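Local coordinates for 3-hydroxyacyl-CoA dehydrogenase (Archaeoglobus fulgidus, PDB 1ZEJ), which probably catalyses the NAD-dependent oxidation of L-gulonate or 3-hydroxyacyl-CoA substrates, as a member of the 3-hydroxyacyl-CoA dehydrogenase family, at residues D114-L119 with S145-S150; L126-M131 with P138-V143. One frame throughout, in Å; residues are numbered along the deposited sequence.

Contact 1: residues D114-L119 with S145-S150; sequences DIAERL and SRFTDS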
loop_
_atom_site.group_PDB
_atom_site.type_symbol
_atom_site.label_atom_id
_atom_site.label_comp_id
_atom_site.label_asym_id
_atom_site.label_seq_id
_atom_site.Cartn_x
_atom_site.Cartn_y
_atom_site.Cartn_z
ATOM N N ASP A 114 10.489 -16.509 20.474
ATOM C CA ASP A 114 9.871 -17.308 21.550
ATOM C C ASP A 114 9.955 -18.815 21.233
ATOM O O ASP A 114 10.157 -19.661 22.122
ATOM C CB ASP A 114 8.428 -16.909 21.794
ATOM C CG ASP A 114 8.287 -15.578 22.464
ATOM O OD1 ASP A 114 9.282 -14.895 22.829
ATOM O OD2 ASP A 114 7.131 -15.201 22.615
ATOM N N ILE A 115 9.785 -19.166 19.962
ATOM C CA ILE A 115 9.999 -20.536 19.535
ATOM C C ILE A 115 11.472 -20.965 19.702
ATOM O O ILE A 115 11.771 -21.989 20.344
ATOM C CB ILE A 115 9.571 -20.753 18.064
ATOM C CG1 ILE A 115 8.066 -20.579 17.922
ATOM C CG2 ILE A 115 9.988 -22.138 17.587
ATOM C CD1 ILE A 115 7.619 -20.404 16.474
ATOM N N ALA A 116 12.374 -20.152 19.169
ATOM C CA ALA A 116 13.798 -20.477 19.161
ATOM C C ALA A 116 14.351 -20.706 20.531
ATOM O O ALA A 116 15.189 -21.551 20.727
ATOM C CB ALA A 116 14.567 -19.347 18.518
ATOM N N GLU A 117 13.914 -19.932 21.500
ATOM C CA GLU A 117 14.472 -20.071 22.842
ATOM C C GLU A 117 14.038 -21.378 23.532
ATOM O O GLU A 117 14.601 -21.739 24.574
ATOM C CB GLU A 117 14.196 -18.824 23.682
ATOM C CG GLU A 117 12.798 -18.589 24.085
ATOM C CD GLU A 117 12.629 -17.241 24.815
ATOM O OE1 GLU A 117 13.483 -16.323 24.708
ATOM O OE2 GLU A 117 11.579 -17.089 25.440
ATOM N N ARG A 118 13.064 -22.097 22.939
ATOM C CA ARG A 118 12.608 -23.356 23.487
ATOM C C ARG A 118 13.159 -24.584 22.732
ATOM O O ARG A 118 12.859 -25.723 23.093
ATOM C CB ARG A 118 11.084 -23.340 23.531
ATOM C CG ARG A 118 10.574 -22.396 24.571
ATOM C CD ARG A 118 9.142 -21.972 24.319
ATOM N NE ARG A 118 8.615 -21.175 25.429
ATOM C CZ ARG A 118 8.828 -19.867 25.627
ATOM N NH1 ARG A 118 9.571 -19.109 24.788
ATOM N NH2 ARG A 118 8.274 -19.304 26.700
ATOM N N LEU A 119 13.999 -24.347 21.734
ATOM C CA LEU A 119 14.667 -25.406 20.985
ATOM C C LEU A 119 16.057 -25.690 21.539
ATOM O O LEU A 119 16.723 -24.817 22.102
ATOM C CB LEU A 119 14.805 -25.041 19.487
ATOM C CG LEU A 119 13.539 -24.644 18.762
ATOM C CD1 LEU A 119 13.897 -24.405 17.326
ATOM C CD2 LEU A 119 12.409 -25.710 18.881
ATOM N N SER A 145 15.572 -15.256 14.182
ATOM C CA SER A 145 15.634 -15.014 15.609
ATOM C C SER A 145 17.014 -14.462 15.936
ATOM O O SER A 145 17.892 -14.437 15.062
ATOM C CB SER A 145 15.365 -16.290 16.359
ATOM O OG SER A 145 16.521 -17.113 16.455
ATOM N N ARG A 146 17.212 -14.073 17.200
ATOM C CA ARG A 146 18.575 -13.699 17.692
ATOM C C ARG A 146 19.567 -14.848 17.679
ATOM O O ARG A 146 20.747 -14.625 17.744
ATOM C CB ARG A 146 18.510 -13.084 19.087
ATOM C CG ARG A 146 17.962 -13.953 20.190
ATOM C CD ARG A 146 17.654 -13.075 21.402
ATOM N NE ARG A 146 17.545 -13.863 22.618
ATOM C CZ ARG A 146 16.428 -14.452 23.030
ATOM N NH1 ARG A 146 15.311 -14.391 22.304
ATOM N NH2 ARG A 146 16.436 -15.141 24.158
ATOM N N PHE A 147 19.089 -16.069 17.516
ATOM C CA PHE A 147 19.941 -17.251 17.491
ATOM C C PHE A 147 20.377 -17.700 16.120
ATOM O O PHE A 147 21.352 -18.404 15.987
ATOM C CB PHE A 147 19.237 -18.441 18.129
ATOM C CG PHE A 147 18.745 -18.211 19.540
ATOM C CD1 PHE A 147 19.532 -18.521 20.623
ATOM C CD2 PHE A 147 17.438 -17.758 19.778
ATOM C CE1 PHE A 147 19.062 -18.321 21.938
ATOM C CE2 PHE A 147 16.960 -17.584 21.098
ATOM C CZ PHE A 147 17.774 -17.869 22.165
ATOM N N THR A 148 19.586 -17.397 15.107
ATOM C CA THR A 148 19.768 -17.930 13.781
ATOM C C THR A 148 21.161 -17.551 13.257
ATOM O O THR A 148 21.574 -16.364 13.304
ATOM C CB THR A 148 18.708 -17.356 12.802
ATOM O OG1 THR A 148 17.361 -17.502 13.312
ATOM C CG2 THR A 148 18.843 -18.040 11.457
ATOM N N ASP A 149 21.885 -18.511 12.722
ATOM C CA ASP A 149 23.195 -18.171 12.130
ATOM C C ASP A 149 23.104 -17.780 10.669
ATOM O O ASP A 149 22.110 -18.042 9.999
ATOM C CB ASP A 149 24.215 -19.270 12.375
ATOM C CG ASP A 149 23.868 -20.557 11.722
ATOM O OD1 ASP A 149 23.119 -20.568 10.726
ATOM O OD2 ASP A 149 24.407 -21.582 12.197
ATOM N N SER A 150 24.147 -17.134 10.173
ATOM C CA SER A 150 24.156 -16.600 8.813
ATOM C C SER A 150 24.106 -17.666 7.719
ATOM O O SER A 150 23.529 -17.443 6.651
ATOM C CB SER A 150 25.456 -15.824 8.565
ATOM O OG SER A 150 25.602 -15.568 7.177
HETATM O O HOH W 1 12.141 -14.349 23.165
#
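Glu117 OE1 takes a hydrogen bond from Arg146 NH2, 3.2 Å away with an N-H...O angle of 165°, and a weak one from a water. The carboxylate oxygen lies in the guanidinium plane at its edge, but the two flat groups stand 89° apart, so this salt bridge uses one oxygen and one nitrogen instead of a parallel pair. The same water donates to Asp114 OD1 and accepts from Arg146 NH1, closing a bridge between the arginine and the helix. On the other carboxylate oxygen, Arg118 NH1 sits 2.9 Å from Glu117 OE2 in a weak bond, while its straighter one goes to Asp114 O.

These residues belong to the Rossmann-type NAD-binding domain, where helix 112-116 and the turn after it face the loop leading from strand 139-144 into helix 150-162. Beside the charged network Ala116 does the packing: its CB comes to 3.5 Å from Phe147 CD2 and 3.6 Å from Ser145 OG. Phe147 CE2 also lies over the centre of the Arg146 guanidinium, 3.7 Å above its plane. With chi1 at 82°, the Ser145 hydroxyl curls back over its own backbone to accept from Phe147 N at 3.0 Å, an ST turn that shapes the loop facing Ala116. Asp114 OD2 reaches further, to a salt bridge with Arg239 of the second subunit.

Contact 2: residues L126-M131 with P138-V143; sequences LGVHWM and PLVEIV
Leu126 opens the pairing with its CD1 methyl 3.7 Å from Ile142 CG2. From here strands 125-130 and 139-144 run as an antiparallel beta hairpin within the mixed sheet of the NAD-binding domain. At Gly127 the backbone N and O both bond to Val143, and the next hydrogen-bonded pair is His129 with Glu141. Between them Val128 turns its side chain to the face where helix 150-162 packs; its CG1 meets Val140 CG1 at 3.4 Å, tighter than usual for two methyls.

His129, predicted to be important for catalysis, points to the other face, alongside Glu141. Its ND1 donates to Glu141 OE1 at 2.7 Å with an N-H...O angle of 156°; the oxygen lies near the ring plane, although ring and carboxylate are turned 49° apart. A chi1 of 178° swings the imidazole away from the backbone N and out beside that carboxylate. Ser174 also bonds OE1, and the backbone N of Val176 holds OE2, fixing the carboxylate. Were Glu141 an alanine, His129 ND1 would probably lose its acceptor and the imidazole would be freer to turn.

Back on the helix-covered face, Trp130 lays one side of its indole over Val140 CG2, an off-centre CH-pi contact 4.2 Å from the six-membered ring centroid. Last comes selenomethionine Met131: a water links its N to Leu139 O, and its bent chain places CE over the rim of the His129 ring, 3.5 Å above the plane.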
loop_
_atom_site.group_PDB
_atom_site.type_symbol
_atom_site.label_atom_id
_atom_site.label_comp_id
_atom_site.label_asym_id
_atom_site.label_seq_id
_atom_site.Cartn_x
_atom_site.Cartn_y
_atom_site.Cartn_z
ATOM N N LEU A 126 14.660 -20.894 11.777
ATOM C CA LEU A 126 14.197 -19.575 11.398
ATOM C C LEU A 126 12.753 -19.634 10.940
ATOM O O LEU A 126 12.187 -20.722 10.743
ATOM C CB LEU A 126 15.152 -19.002 10.366
ATOM C CG LEU A 126 15.174 -19.220 8.858
ATOM C CD1 LEU A 126 16.572 -19.018 8.268
ATOM C CD2 LEU A 126 14.461 -20.384 8.312
ATOM N N GLY A 127 12.163 -18.475 10.762
ATOM C CA GLY A 127 10.779 -18.381 10.303
ATOM C C GLY A 127 10.850 -18.230 8.799
ATOM O O GLY A 127 11.723 -17.528 8.273
ATOM N N VAL A 128 9.930 -18.884 8.094
ATOM C CA VAL A 128 9.758 -18.627 6.632
ATOM C C VAL A 128 8.274 -18.403 6.405
ATOM O O VAL A 128 7.481 -19.385 6.483
ATOM C CB VAL A 128 10.302 -19.762 5.724
ATOM C CG1 VAL A 128 9.991 -19.542 4.295
ATOM C CG2 VAL A 128 11.765 -19.929 5.859
ATOM N N HIS A 129 7.917 -17.147 6.124
ATOM C CA HIS A 129 6.578 -16.634 6.006
ATOM C C HIS A 129 6.166 -16.550 4.530
ATOM O O HIS A 129 6.654 -15.724 3.760
ATOM C CB HIS A 129 6.545 -15.270 6.703
ATOM C CG HIS A 129 5.238 -14.565 6.643
ATOM N ND1 HIS A 129 5.151 -13.186 6.630
ATOM C CD2 HIS A 129 3.958 -15.029 6.627
ATOM C CE1 HIS A 129 3.876 -12.836 6.567
ATOM N NE2 HIS A 129 3.135 -13.937 6.555
ATOM N N TRP A 130 5.363 -17.529 4.136
ATOM C CA TRP A 130 4.849 -17.656 2.789
ATOM C C TRP A 130 3.571 -16.894 2.721
ATOM O O TRP A 130 2.864 -16.775 3.706
ATOM C CB TRP A 130 4.521 -19.116 2.475
ATOM C CG TRP A 130 5.700 -20.060 2.440
ATOM C CD1 TRP A 130 6.310 -20.634 3.518
ATOM C CD2 TRP A 130 6.375 -20.565 1.290
ATOM N NE1 TRP A 130 7.313 -21.458 3.114
ATOM C CE2 TRP A 130 7.388 -21.419 1.747
ATOM C CE3 TRP A 130 6.235 -20.366 -0.080
ATOM C CZ2 TRP A 130 8.244 -22.102 0.879
ATOM C CZ3 TRP A 130 7.076 -21.059 -0.950
ATOM C CH2 TRP A 130 8.078 -21.900 -0.468
HETATM N N MSE A 131 3.233 -16.393 1.537
HETATM C CA MSE A 131 1.974 -15.668 1.348
HETATM C C MSE A 131 0.949 -16.653 0.767
HETATM O O MSE A 131 1.253 -17.812 0.499
HETATM C CB MSE A 131 2.176 -14.442 0.450
HETATM C CG MSE A 131 3.378 -13.586 0.780
HETATM SE SE MSE A 131 3.264 -12.747 2.541
HETATM C CE MSE A 131 5.168 -12.751 3.094
ATOM N N PRO A 138 4.614 -14.362 -5.099
ATOM C CA PRO A 138 6.080 -14.410 -5.180
ATOM C C PRO A 138 6.877 -14.098 -3.925
ATOM O O PRO A 138 8.001 -14.601 -3.806
ATOM C CB PRO A 138 6.384 -13.396 -6.299
ATOM C CG PRO A 138 5.269 -12.457 -6.260
ATOM C CD PRO A 138 4.078 -13.266 -5.917
ATOM N N LEU A 139 6.326 -13.337 -2.977
ATOM C CA LEU A 139 7.102 -12.935 -1.805
ATOM C C LEU A 139 7.166 -14.023 -0.742
ATOM O O LEU A 139 6.150 -14.660 -0.416
ATOM C CB LEU A 139 6.581 -11.606 -1.209
ATOM C CG LEU A 139 7.396 -11.114 -0.017
ATOM C CD1 LEU A 139 8.719 -10.455 -0.478
ATOM C CD2 LEU A 139 6.637 -10.152 0.779
ATOM N N VAL A 140 8.373 -14.274 -0.249
ATOM C CA VAL A 140 8.547 -15.065 0.956
ATOM C C VAL A 140 9.490 -14.278 1.847
ATOM O O VAL A 140 10.536 -13.811 1.399
ATOM C CB VAL A 140 9.096 -16.469 0.685
ATOM C CG1 VAL A 140 9.186 -17.261 1.954
ATOM C CG2 VAL A 140 8.228 -17.178 -0.292
ATOM N N GLU A 141 9.099 -14.110 3.092
ATOM C CA GLU A 141 9.940 -13.461 4.094
ATOM C C GLU A 141 10.642 -14.503 4.939
ATOM O O GLU A 141 10.023 -15.470 5.368
ATOM C CB GLU A 141 9.122 -12.604 5.020
ATOM C CG GLU A 141 8.581 -11.341 4.388
ATOM C CD GLU A 141 7.739 -10.547 5.376
ATOM O OE1 GLU A 141 6.951 -11.199 6.132
ATOM O OE2 GLU A 141 7.887 -9.283 5.435
ATOM N N ILE A 142 11.932 -14.321 5.149
ATOM C CA ILE A 142 12.640 -15.100 6.161
ATOM C C ILE A 142 12.707 -14.244 7.387
ATOM O O ILE A 142 13.176 -13.103 7.294
ATOM C CB ILE A 142 14.047 -15.437 5.689
ATOM C CG1 ILE A 142 13.959 -16.386 4.474
ATOM C CG2 ILE A 142 14.900 -15.983 6.851
ATOM C CD1 ILE A 142 15.251 -16.675 3.812
ATOM N N VAL A 143 12.267 -14.784 8.524
ATOM C CA VAL A 143 12.226 -14.019 9.751
ATOM C C VAL A 143 13.171 -14.715 10.721
ATOM O O VAL A 143 12.915 -15.833 11.140
ATOM C CB VAL A 143 10.814 -13.935 10.301
ATOM C CG1 VAL A 143 10.770 -13.022 11.533
ATOM C CG2 VAL A 143 9.850 -13.409 9.243
HETATM O O HOH W 2 4.712 -16.798 -0.884
#

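The two contacts lie 16 Å apart, centre to centre, with contact 2 nested in the chain loop that contact 1 closes: helix 112-116 leads into strand 125-130, the hairpin follows, and strand 139-144 runs out into 145-150. They meet where Thr148 CG2 packs 4.0 Å from Leu126 CB, and Phe125, just before the hairpin segment, lies against Ala116 and accepts a hydrogen bond from Thr148. Contact 2 is buried and near the predicted NAD site, the His129 side chain about 5 Å from that of Ser108 and the Trp130 side chain about 4 Å from that of Met23. Contact 1 is more peripheral, its Ala116 side chain about 11 Å from that of Lys88.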